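Local coordinates for protein ribonucleoside triphosphate reductase (Lactobacillus leichmannii, PDB 1L1L) that reduces ribonucleoside triphosphates to 2'-deoxyribonucleoside triphosphates with the help of a B12 cofactor, as an allosterically regulated class II enzyme, at residues L209-D222 / K247-P259. Residues are numbered along the deposited sequence; the frame is centred on the assembly and turned at random.
Sequences LVQDADSIYYRLPD and KQKLILDLSDIRP
The R219 guanidinium lies between two carboxylates, D256 OD2 over one face and D253 over the other, with S255 CB at its edge. Both contacts to NH1 (3.1 Å to D253 OD1, 3.2 Å to D256 OD2) are salt bridges of charge alone, since the oxygens stand well out of the guanidinium plane; bends at chi2 and chi3 (69° and 84°) turn the group in between them. Y217 OH reaches D253 OD2 at 3.0 Å from above the carboxylate plane, while S255 N donates to OD1, closing an Asx turn, and S255 OG gives that oxygen a second bond. Past the strands' C-terminal ends the R258 guanidinium takes D222 at its edge, NE to OD2 3.2 Å with OD2 nearly in the guanidinium plane; OD1, more tilted, also takes NE. Strands 216-219 and 249-253, which carry R219 and D253, pair in parallel, joined through helix 224-236 as a beta-alpha-beta unit of the B12-dependent reductase insertion domain; strand 183-187 flanks 249-253 on its other side. Backbone bonds run from I216 N to K249 O through to L220 N to D253 O, which also accepts from a water that donates to L220 O and takes the N-H of D256. On one face I251 CD1 meets S215 CB and Q211; on the other L252 CD2 touches the Y218 ring edge. Past the strands L220 CD2 packs tightly on L254 CD2 (3.3 Å), both touching helix 275-289. At the N-terminal end K249, extended beyond CG, bridges to D212 OD2 (2.8 Å).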
ATOM      1  N   LEU A 209      18.959  -2.535 -37.140  1.00 60.87           N
ATOM      2  CA  LEU A 209      19.988  -2.545 -36.107  1.00 61.02           C
ATOM      3  C   LEU A 209      21.401  -2.244 -36.606  1.00 61.60           C
ATOM      4  O   LEU A 209      21.901  -2.876 -37.540  1.00 61.75           O
ATOM      5  CB  LEU A 209      19.987  -3.894 -35.376  1.00 60.56           C
ATOM      6  CG  LEU A 209      20.989  -4.024 -34.224  1.00 60.28           C
ATOM      7  CD1 LEU A 209      20.679  -2.985 -33.149  1.00 60.57           C
ATOM      8  CD2 LEU A 209      20.926  -5.424 -33.643  1.00 60.01           C
ATOM      9  N   VAL A 210      22.040  -1.272 -35.965  1.00 62.03           N
ATOM     10  CA  VAL A 210      23.401  -0.888 -36.311  1.00 62.72           C
ATOM     11  C   VAL A 210      24.326  -1.398 -35.212  1.00 63.05           C
ATOM     12  O   VAL A 210      24.388  -0.825 -34.126  1.00 63.14           O
ATOM     13  CB  VAL A 210      23.544   0.647 -36.414  1.00 62.79           C
ATOM     14  CG1 VAL A 210      24.980   1.014 -36.749  1.00 62.80           C
ATOM     15  CG2 VAL A 210      22.591   1.187 -37.473  1.00 63.37           C
ATOM     16  N   GLN A 211      25.037  -2.483 -35.492  1.00 63.50           N
ATOM     17  CA  GLN A 211      25.944  -3.058 -34.509  1.00 64.13           C
ATOM     18  C   GLN A 211      27.380  -3.138 -35.005  1.00 64.30           C
ATOM     19  O   GLN A 211      27.644  -3.103 -36.206  1.00 64.55           O
ATOM     20  CB  GLN A 211      25.471  -4.462 -34.109  1.00 64.44           C
ATOM     21  CG  GLN A 211      26.486  -5.254 -33.285  1.00 65.13           C
ATOM     22  CD  GLN A 211      25.987  -6.634 -32.895  1.00 65.43           C
ATOM     23  OE1 GLN A 211      25.512  -7.397 -33.740  1.00 65.91           O
ATOM     24  NE2 GLN A 211      26.104  -6.967 -31.610  1.00 64.88           N
ATOM     25  N   ASP A 212      28.299  -3.234 -34.052  1.00 64.25           N
ATOM     26  CA  ASP A 212      29.717  -3.358 -34.334  1.00 64.42           C
ATOM     27  C   ASP A 212      30.308  -4.218 -33.220  1.00 64.05           C
ATOM     28  O   ASP A 212      29.691  -4.393 -32.169  1.00 64.03           O
ATOM     29  CB  ASP A 212      30.389  -1.975 -34.397  1.00 65.06           C
ATOM     30  CG  ASP A 212      30.256  -1.186 -33.104  1.00 65.94           C
ATOM     31  OD1 ASP A 212      30.813  -1.623 -32.072  1.00 66.56           O
ATOM     32  OD2 ASP A 212      29.599  -0.122 -33.125  1.00 66.14           O
ATOM     33  N   ALA A 213      31.495  -4.762 -33.460  1.00 63.62           N
ATOM     34  CA  ALA A 213      32.167  -5.633 -32.501  1.00 63.06           C
ATOM     35  C   ALA A 213      32.249  -5.134 -31.054  1.00 62.43           C
ATOM     36  O   ALA A 213      32.164  -5.929 -30.117  1.00 62.36           O
ATOM     37  CB  ALA A 213      33.571  -5.959 -33.014  1.00 63.42           C
ATOM     38  N   ASP A 214      32.408  -3.826 -30.873  1.00 61.84           N
ATOM     39  CA  ASP A 214      32.546  -3.236 -29.538  1.00 61.00           C
ATOM     40  C   ASP A 214      31.259  -3.050 -28.721  1.00 59.67           C
ATOM     41  O   ASP A 214      31.316  -2.815 -27.511  1.00 59.35           O
ATOM     42  CB  ASP A 214      33.277  -1.891 -29.656  1.00 62.02           C
ATOM     43  CG  ASP A 214      33.432  -1.189 -28.319  1.00 63.13           C
ATOM     44  OD1 ASP A 214      33.986  -1.803 -27.376  1.00 63.89           O
ATOM     45  OD2 ASP A 214      33.003  -0.019 -28.214  1.00 63.72           O
ATOM     46  N   SER A 215      30.105  -3.160 -29.371  1.00 57.76           N
ATOM     47  CA  SER A 215      28.832  -2.988 -28.682  1.00 56.16           C
ATOM     48  C   SER A 215      28.568  -4.022 -27.592  1.00 54.62           C
ATOM     49  O   SER A 215      28.983  -5.175 -27.694  1.00 54.49           O
ATOM     50  CB  SER A 215      27.677  -3.028 -29.685  1.00 56.39           C
ATOM     51  OG  SER A 215      27.708  -1.913 -30.554  1.00 57.38           O
ATOM     52  N   ILE A 216      27.881  -3.591 -26.539  1.00 52.84           N
ATOM     53  CA  ILE A 216      27.512  -4.484 -25.446  1.00 51.01           C
ATOM     54  C   ILE A 216      26.129  -4.974 -25.845  1.00 49.21           C
ATOM     55  O   ILE A 216      25.265  -4.178 -26.213  1.00 48.74           O
ATOM     56  CB  ILE A 216      27.421  -3.739 -24.100  1.00 51.61           C
ATOM     57  CG1 ILE A 216      28.762  -3.069 -23.787  1.00 52.27           C
ATOM     58  CG2 ILE A 216      27.052  -4.717 -22.989  1.00 51.81           C
ATOM     59  CD1 ILE A 216      28.736  -2.170 -22.560  1.00 52.55           C
ATOM     60  N   TYR A 217      25.925  -6.285 -25.790  1.00 47.64           N
ATOM     61  CA  TYR A 217      24.650  -6.862 -26.185  1.00 45.87           C
ATOM     62  C   TYR A 217      24.048  -7.755 -25.106  1.00 44.92           C
ATOM     63  O   TYR A 217      24.746  -8.575 -24.507  1.00 45.03           O
ATOM     64  CB  TYR A 217      24.847  -7.642 -27.488  1.00 45.95           C
ATOM     65  CG  TYR A 217      23.677  -8.503 -27.896  1.00 45.37           C
ATOM     66  CD1 TYR A 217      23.486  -9.764 -27.330  1.00 45.04           C
ATOM     67  CD2 TYR A 217      22.754  -8.054 -28.842  1.00 45.11           C
ATOM     68  CE1 TYR A 217      22.407 -10.557 -27.692  1.00 44.71           C
ATOM     69  CE2 TYR A 217      21.666  -8.843 -29.211  1.00 45.07           C
ATOM     70  CZ  TYR A 217      21.501 -10.093 -28.630  1.00 44.49           C
ATOM     71  OH  TYR A 217      20.429 -10.877 -28.979  1.00 45.05           O
ATOM     72  N   TYR A 218      22.747  -7.589 -24.865  1.00 43.55           N
ATOM     73  CA  TYR A 218      22.038  -8.374 -23.859  1.00 42.12           C
ATOM     74  C   TYR A 218      20.677  -8.854 -24.361  1.00 41.92           C
ATOM     75  O   TYR A 218      19.829  -8.059 -24.783  1.00 41.06           O
ATOM     76  CB  TYR A 218      21.845  -7.550 -22.581  1.00 42.01           C
ATOM     77  CG  TYR A 218      21.119  -8.284 -21.461  1.00 40.06           C
ATOM     78  CD1 TYR A 218      20.204  -7.617 -20.646  1.00 40.15           C
ATOM     79  CD2 TYR A 218      21.353  -9.640 -21.212  1.00 40.41           C
ATOM     80  CE1 TYR A 218      19.536  -8.280 -19.611  1.00 39.60           C
ATOM     81  CE2 TYR A 218      20.692 -10.314 -20.178  1.00 38.79           C
ATOM     82  CZ  TYR A 218      19.785  -9.628 -19.385  1.00 39.61           C
ATOM     83  OH  TYR A 218      19.119 -10.280 -18.372  1.00 39.30           O
ATOM     84  N   ARG A 219      20.483 -10.166 -24.313  1.00 41.42           N
ATOM     85  CA  ARG A 219      19.239 -10.799 -24.729  1.00 40.86           C
ATOM     86  C   ARG A 219      18.412 -10.954 -23.456  1.00 39.60           C
ATOM     87  O   ARG A 219      18.796 -11.702 -22.557  1.00 38.86           O
ATOM     88  CB  ARG A 219      19.548 -12.174 -25.343  1.00 42.33           C
ATOM     89  CG  ARG A 219      18.385 -13.152 -25.339  1.00 45.04           C
ATOM     90  CD  ARG A 219      17.291 -12.729 -26.293  1.00 46.20           C
ATOM     91  NE  ARG A 219      17.548 -13.165 -27.659  1.00 46.36           N
ATOM     92  CZ  ARG A 219      16.724 -12.928 -28.672  1.00 47.41           C
ATOM     93  NH1 ARG A 219      15.598 -12.259 -28.462  1.00 48.81           N
ATOM     94  NH2 ARG A 219      17.016 -13.361 -29.893  1.00 47.52           N
ATOM     95  N   LEU A 220      17.289 -10.247 -23.369  1.00 37.42           N
ATOM     96  CA  LEU A 220      16.464 -10.311 -22.169  1.00 36.41           C
ATOM     97  C   LEU A 220      15.634 -11.569 -21.979  1.00 35.62           C
ATOM     98  O   LEU A 220      14.846 -11.949 -22.843  1.00 34.86           O
ATOM     99  CB  LEU A 220      15.511  -9.116 -22.088  1.00 35.84           C
ATOM    100  CG  LEU A 220      16.061  -7.827 -21.477  1.00 35.92           C
ATOM    101  CD1 LEU A 220      17.131  -7.262 -22.378  1.00 36.47           C
ATOM    102  CD2 LEU A 220      14.927  -6.834 -21.278  1.00 36.27           C
ATOM    103  N   PRO A 221      15.827 -12.249 -20.846  1.00 35.78           N
ATOM    104  CA  PRO A 221      15.013 -13.445 -20.647  1.00 36.08           C
ATOM    105  C   PRO A 221      13.608 -12.905 -20.430  1.00 36.39           C
ATOM    106  O   PRO A 221      13.438 -11.844 -19.828  1.00 36.76           O
ATOM    107  CB  PRO A 221      15.621 -14.074 -19.393  1.00 36.54           C
ATOM    108  CG  PRO A 221      16.309 -12.918 -18.699  1.00 36.98           C
ATOM    109  CD  PRO A 221      16.887 -12.143 -19.830  1.00 35.58           C
ATOM    110  N   ASP A 222      12.605 -13.592 -20.956  1.00 36.52           N
ATOM    111  CA  ASP A 222      11.231 -13.140 -20.799  1.00 37.00           C
ATOM    112  C   ASP A 222      10.740 -13.341 -19.362  1.00 36.40           C
ATOM    113  O   ASP A 222       9.802 -14.097 -19.113  1.00 37.04           O
ATOM    114  CB  ASP A 222      10.346 -13.884 -21.797  1.00 37.96           C
ATOM    115  CG  ASP A 222       8.872 -13.609 -21.602  1.00 39.12           C
ATOM    116  OD1 ASP A 222       8.517 -12.531 -21.076  1.00 39.77           O
ATOM    117  OD2 ASP A 222       8.061 -14.477 -21.998  1.00 39.95           O
ATOM    118  N   LYS A 247      32.955   1.195 -22.350  1.00 56.64           N
ATOM    119  CA  LYS A 247      32.072   0.890 -23.469  1.00 55.85           C
ATOM    120  C   LYS A 247      30.832   1.776 -23.400  1.00 55.03           C
ATOM    121  O   LYS A 247      30.181   1.863 -22.360  1.00 55.06           O
ATOM    122  CB  LYS A 247      31.669  -0.582 -23.423  1.00 56.87           C
ATOM    123  CG  LYS A 247      32.833  -1.538 -23.588  1.00 57.57           C
ATOM    124  CD  LYS A 247      32.408  -2.962 -23.284  1.00 58.28           C
ATOM    125  CE  LYS A 247      33.560  -3.938 -23.478  1.00 58.72           C
ATOM    126  NZ  LYS A 247      34.061  -3.940 -24.883  1.00 59.82           N
ATOM    127  N   GLN A 248      30.510   2.433 -24.511  1.00 54.31           N
ATOM    128  CA  GLN A 248      29.359   3.328 -24.559  1.00 53.14           C
ATOM    129  C   GLN A 248      28.366   2.928 -25.642  1.00 52.21           C
ATOM    130  O   GLN A 248      27.630   3.765 -26.164  1.00 52.45           O
ATOM    131  CB  GLN A 248      29.825   4.768 -24.796  1.00 53.64           C
ATOM    132  CG  GLN A 248      30.924   5.226 -23.849  1.00 54.33           C
ATOM    133  CD  GLN A 248      31.397   6.646 -24.132  1.00 54.77           C
ATOM    134  OE1 GLN A 248      32.565   6.977 -23.909  1.00 55.53           O
ATOM    135  NE2 GLN A 248      30.490   7.495 -24.611  1.00 54.71           N
ATOM    136  N   LYS A 249      28.354   1.645 -25.981  1.00 50.99           N
ATOM    137  CA  LYS A 249      27.441   1.140 -26.991  1.00 49.98           C
ATOM    138  C   LYS A 249      26.665  -0.040 -26.419  1.00 48.46           C
ATOM    139  O   LYS A 249      27.220  -1.117 -26.218  1.00 48.67           O
ATOM    140  CB  LYS A 249      28.217   0.714 -28.238  1.00 50.96           C
ATOM    141  CG  LYS A 249      28.909   1.867 -28.946  1.00 52.45           C
ATOM    142  CD  LYS A 249      29.586   1.414 -30.239  1.00 53.72           C
ATOM    143  CE  LYS A 249      30.209   2.595 -30.977  1.00 54.91           C
ATOM    144  NZ  LYS A 249      30.842   2.205 -32.277  1.00 55.49           N
ATOM    145  N   LEU A 250      25.381   0.175 -26.161  1.00 46.72           N
ATOM    146  CA  LEU A 250      24.530  -0.863 -25.596  1.00 45.08           C
ATOM    147  C   LEU A 250      23.378  -1.250 -26.512  1.00 43.74           C
ATOM    148  O   LEU A 250      22.684  -0.395 -27.064  1.00 43.37           O
ATOM    149  CB  LEU A 250      23.972  -0.407 -24.242  1.00 44.99           C
ATOM    150  CG  LEU A 250      23.018  -1.395 -23.560  1.00 44.67           C
ATOM    151  CD1 LEU A 250      23.698  -2.758 -23.454  1.00 45.37           C
ATOM    152  CD2 LEU A 250      22.616  -0.871 -22.182  1.00 43.78           C
ATOM    153  N   ILE A 251      23.184  -2.553 -26.669  1.00 42.71           N
ATOM    154  CA  ILE A 251      22.108  -3.068 -27.497  1.00 41.37           C
ATOM    155  C   ILE A 251      21.303  -4.055 -26.660  1.00 40.72           C
ATOM    156  O   ILE A 251      21.791  -5.133 -26.336  1.00 39.89           O
ATOM    157  CB  ILE A 251      22.644  -3.814 -28.730  1.00 41.48           C
ATOM    158  CG1 ILE A 251      23.603  -2.916 -29.517  1.00 41.38           C
ATOM    159  CG2 ILE A 251      21.472  -4.255 -29.603  1.00 42.03           C
ATOM    160  CD1 ILE A 251      24.355  -3.636 -30.629  1.00 41.03           C
ATOM    161  N   LEU A 252      20.082  -3.677 -26.299  1.00 39.82           N
ATOM    162  CA  LEU A 252      19.221  -4.554 -25.509  1.00 39.13           C
ATOM    163  C   LEU A 252      18.190  -5.199 -26.435  1.00 39.00           C
ATOM    164  O   LEU A 252      17.415  -4.507 -27.105  1.00 38.52           O
ATOM    165  CB  LEU A 252      18.528  -3.756 -24.397  1.00 38.26           C
ATOM    166  CG  LEU A 252      19.460  -3.183 -23.327  1.00 37.87           C
ATOM    167  CD1 LEU A 252      18.659  -2.369 -22.320  1.00 38.42           C
ATOM    168  CD2 LEU A 252      20.195  -4.312 -22.620  1.00 39.18           C
ATOM    169  N   ASP A 253      18.197  -6.529 -26.474  1.00 38.63           N
ATOM    170  CA  ASP A 253      17.286  -7.290 -27.329  1.00 38.43           C
ATOM    171  C   ASP A 253      16.071  -7.781 -26.527  1.00 38.78           C
ATOM    172  O   ASP A 253      16.218  -8.612 -25.629  1.00 37.83           O
ATOM    173  CB  ASP A 253      18.032  -8.496 -27.916  1.00 38.77           C
ATOM    174  CG  ASP A 253      17.316  -9.110 -29.099  1.00 38.91           C
ATOM    175  OD1 ASP A 253      16.075  -9.226 -29.053  1.00 40.14           O
ATOM    176  OD2 ASP A 253      17.998  -9.495 -30.075  1.00 39.22           O
ATOM    177  N   LEU A 254      14.886  -7.265 -26.855  1.00 38.56           N
ATOM    178  CA  LEU A 254      13.647  -7.646 -26.164  1.00 39.35           C
ATOM    179  C   LEU A 254      12.736  -8.437 -27.109  1.00 39.56           C
ATOM    180  O   LEU A 254      11.508  -8.321 -27.048  1.00 39.08           O
ATOM    181  CB  LEU A 254      12.885  -6.397 -25.689  1.00 39.37           C
ATOM    182  CG  LEU A 254      13.664  -5.153 -25.248  1.00 40.34           C
ATOM    183  CD1 LEU A 254      12.696  -4.182 -24.582  1.00 39.87           C
ATOM    184  CD2 LEU A 254      14.782  -5.521 -24.291  1.00 40.11           C
ATOM    185  N   SER A 255      13.336  -9.230 -27.989  1.00 39.98           N
ATOM    186  CA  SER A 255      12.558 -10.014 -28.946  1.00 40.54           C
ATOM    187  C   SER A 255      11.804 -11.156 -28.267  1.00 40.40           C
ATOM    188  O   SER A 255      10.802 -11.641 -28.794  1.00 40.44           O
ATOM    189  CB  SER A 255      13.474 -10.582 -30.039  1.00 40.49           C
ATOM    190  OG  SER A 255      14.099  -9.545 -30.787  1.00 40.87           O
ATOM    191  N   ASP A 256      12.282 -11.574 -27.098  1.00 40.75           N
ATOM    192  CA  ASP A 256      11.659 -12.675 -26.360  1.00 40.67           C
ATOM    193  C   ASP A 256      10.579 -12.250 -25.384  1.00 40.80           C
ATOM    194  O   ASP A 256       9.835 -13.086 -24.872  1.00 40.95           O
ATOM    195  CB  ASP A 256      12.717 -13.475 -25.601  1.00 41.08           C
ATOM    196  CG  ASP A 256      13.607 -14.276 -26.526  1.00 42.06           C
ATOM    197  OD1 ASP A 256      13.083 -14.773 -27.544  1.00 43.03           O
ATOM    198  OD2 ASP A 256      14.819 -14.414 -26.237  1.00 42.06           O
ATOM    199  N   ILE A 257      10.487 -10.953 -25.110  1.00 40.09           N
ATOM    200  CA  ILE A 257       9.474 -10.484 -24.179  1.00 39.71           C
ATOM    201  C   ILE A 257       8.081 -10.834 -24.697  1.00 39.81           C
ATOM    202  O   ILE A 257       7.754 -10.562 -25.852  1.00 40.20           O
ATOM    203  CB  ILE A 257       9.569  -8.963 -23.961  1.00 39.26           C
ATOM    204  CG1 ILE A 257      10.989  -8.595 -23.526  1.00 39.42           C
ATOM    205  CG2 ILE A 257       8.568  -8.526 -22.909  1.00 38.33           C
ATOM    206  CD1 ILE A 257      11.487  -9.372 -22.334  1.00 40.62           C
ATOM    207  N   ARG A 258       7.269 -11.442 -23.836  1.00 39.88           N
ATOM    208  CA  ARG A 258       5.913 -11.843 -24.209  1.00 40.10           C
ATOM    209  C   ARG A 258       5.042 -10.643 -24.554  1.00 39.88           C
ATOM    210  O   ARG A 258       5.135  -9.588 -23.931  1.00 39.34           O
ATOM    211  CB  ARG A 258       5.257 -12.634 -23.071  1.00 39.42           C
ATOM    212  CG  ARG A 258       4.831 -11.780 -21.890  1.00 39.54           C
ATOM    213  CD  ARG A 258       4.473 -12.633 -20.684  1.00 39.21           C
ATOM    214  NE  ARG A 258       5.593 -13.476 -20.285  1.00 40.27           N
ATOM    215  CZ  ARG A 258       5.653 -14.154 -19.145  1.00 40.66           C
ATOM    216  NH1 ARG A 258       4.650 -14.092 -18.277  1.00 40.83           N
ATOM    217  NH2 ARG A 258       6.715 -14.898 -18.874  1.00 41.37           N
ATOM    218  N   PRO A 259       4.156 -10.806 -25.541  1.00 40.59           N
ATOM    219  CA  PRO A 259       3.246  -9.756 -25.999  1.00 41.08           C
ATOM    220  C   PRO A 259       2.182  -9.332 -24.997  1.00 41.94           C
ATOM    221  O   PRO A 259       2.000  -9.949 -23.950  1.00 41.99           O
ATOM    222  CB  PRO A 259       2.641 -10.361 -27.258  1.00 41.17           C
ATOM    223  CG  PRO A 259       2.566 -11.821 -26.908  1.00 41.15           C
ATOM    224  CD  PRO A 259       3.930 -12.056 -26.288  1.00 40.81           C
TER
HETATM  225  O   HOH W   1      14.250 -10.696 -24.991  1.00 35.91           O